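Local coordinates for isocitrate dehydrogenase [NAD] subunit 1, mitochondrial (Saccharomyces cerevisiae, PDB 3BLX), which catalyses, as part of an octamer with subunit 2, the NAD-dependent oxidative decarboxylation of isocitrate to 2-oxoglutarate in the citric acid cycle, and also binds RNA, at residues 309-312 and 313-317. Sequence-based numbering, arbitrary orientation.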
loop_
_atom_site.group_PDB
_atom_site.type_symbol
_atom_site.label_atom_id
_atom_site.label_comp_id
_atom_site.label_asym_id
_atom_site.label_seq_id
_atom_site.Cartn_x
_atom_site.Cartn_y
_atom_site.Cartn_z
ATOM N N THR E 309 10.839 -37.444 10.906
ATOM C CA THR E 309 10.829 -38.822 10.432
ATOM C C THR E 309 10.915 -39.755 11.640
ATOM O O THR E 309 10.214 -40.766 11.709
ATOM C CB THR E 309 11.979 -39.096 9.449
ATOM O OG1 THR E 309 11.979 -38.090 8.430
ATOM C CG2 THR E 309 11.803 -40.443 8.801
ATOM N N ARG E 310 11.752 -39.380 12.603
ATOM C CA ARG E 310 11.938 -40.177 13.800
ATOM C C ARG E 310 10.657 -40.258 14.626
ATOM O O ARG E 310 10.204 -41.351 14.969
ATOM C CB ARG E 310 13.089 -39.615 14.636
ATOM C CG ARG E 310 14.461 -39.822 14.010
ATOM C CD ARG E 310 15.515 -39.008 14.730
ATOM N NE ARG E 310 15.446 -39.166 16.181
ATOM C CZ ARG E 310 15.953 -40.204 16.833
ATOM N NH1 ARG E 310 16.550 -41.173 16.152
ATOM N NH2 ARG E 310 15.858 -40.272 18.156
ATOM N N ILE E 311 10.077 -39.099 14.927
ATOM C CA ILE E 311 8.860 -39.035 15.720
ATOM C C ILE E 311 7.732 -39.783 15.045
ATOM O O ILE E 311 6.932 -40.447 15.699
ATOM C CB ILE E 311 8.415 -37.614 15.956
ATOM C CG1 ILE E 311 9.406 -36.925 16.891
ATOM C CG2 ILE E 311 7.007 -37.611 16.523
ATOM C CD1 ILE E 311 9.122 -35.459 17.086
ATOM N N SER E 312 7.689 -39.693 13.725
ATOM C CA SER E 312 6.662 -40.383 12.970
ATOM C C SER E 312 6.824 -41.908 13.024
ATOM O O SER E 312 5.845 -42.642 13.136
ATOM C CB SER E 312 6.655 -39.899 11.520
ATOM O OG SER E 312 5.530 -40.412 10.808
ATOM N N LYS E 313 8.061 -42.383 12.924
ATOM C CA LYS E 313 8.332 -43.818 12.984
ATOM C C LYS E 313 8.001 -44.355 14.382
ATOM O O LYS E 313 7.341 -45.376 14.537
ATOM C CB LYS E 313 9.789 -44.102 12.626
ATOM C CG LYS E 313 10.101 -45.566 12.388
ATOM C CD LYS E 313 11.567 -45.767 12.026
ATOM C CE LYS E 313 11.850 -47.215 11.667
ATOM N NZ LYS E 313 13.258 -47.399 11.215
ATOM N N ALA E 314 8.442 -43.640 15.401
ATOM C CA ALA E 314 8.077 -43.976 16.769
ATOM C C ALA E 314 6.566 -44.181 16.993
ATOM O O ALA E 314 6.169 -45.169 17.600
ATOM C CB ALA E 314 8.652 -42.929 17.755
ATOM N N VAL E 315 5.716 -43.270 16.527
ATOM C CA VAL E 315 4.305 -43.431 16.838
ATOM C C VAL E 315 3.675 -44.521 15.977
ATOM O O VAL E 315 2.797 -45.231 16.450
ATOM C CB VAL E 315 3.453 -42.109 16.833
ATOM C CG1 VAL E 315 4.320 -40.885 16.961
ATOM C CG2 VAL E 315 2.552 -42.023 15.624
ATOM N N HIS E 316 4.132 -44.676 14.738
ATOM C CA HIS E 316 3.606 -45.734 13.886
ATOM C C HIS E 316 3.952 -47.113 14.441
ATOM O O HIS E 316 3.144 -48.040 14.383
ATOM C CB HIS E 316 4.139 -45.596 12.467
ATOM C CG HIS E 316 3.564 -44.436 11.724
ATOM N ND1 HIS E 316 2.208 -44.219 11.620
ATOM C CD2 HIS E 316 4.158 -43.423 11.049
ATOM C CE1 HIS E 316 1.990 -43.128 10.913
ATOM N NE2 HIS E 316 3.157 -42.623 10.555
ATOM N N GLU E 317 5.162 -47.220 14.984
ATOM C CA GLU E 317 5.674 -48.448 15.569
ATOM C C GLU E 317 4.916 -48.741 16.850
ATOM O O GLU E 317 4.447 -49.861 17.058
ATOM C CB GLU E 317 7.164 -48.289 15.874
ATOM C CG GLU E 317 7.958 -49.578 16.025
ATOM C CD GLU E 317 9.460 -49.321 16.070
ATOM O OE1 GLU E 317 10.001 -48.743 15.094
ATOM O OE2 GLU E 317 10.098 -49.694 17.080
#
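Two successive turns of the helix 306-320 meet here, joined by an unbroken i to i+4 ladder in which the carbonyl of Thr309 accepts a hydrogen bond from Lys313 N, and that of Arg310 one from Ala314 N. Ala314 N reaches Arg310 O at 2.9 Å with an N-H...O angle of 178°, an almost straight bond. Lys313 N to Thr309 O, at 3.0 Å, is more bent, and so is Val315 N to Ile311 O at 3.2 Å. The next rung runs from His316 N to Ser312 O, an oxygen whose position is less certain.

On the inner side of the helix, Ile311 CG2 lies 4.3 Å from Val315 CG1, one turn further on. Both side chains pack against helix 289-302, and Ile311 also touches Ile39 and Phe40 of helix 27-42. Ala314 turns to helix 335-347, near the C-terminus, where it meets Ile342 and Leu346. The helix is thus wedged among three others within the isocitrate/isopropylmalate dehydrogenase fold.

Ser312 and His316 form another i, i+4 pair. Ser312 OG comes 3.3 Å from both NE2 and CD2 of His316, its chi1 of -171° setting the hydroxyl beside the carbonyl carbon; the imidazole is placed by a chi1 of -71°, which puts CG opposite the carbonyl carbon of His316. Lys313 stretches away from the preceding turn in a fully extended chain, whereas the guanidinium group of Arg310 leaves the helix to form a salt bridge through NH2 with Glu43.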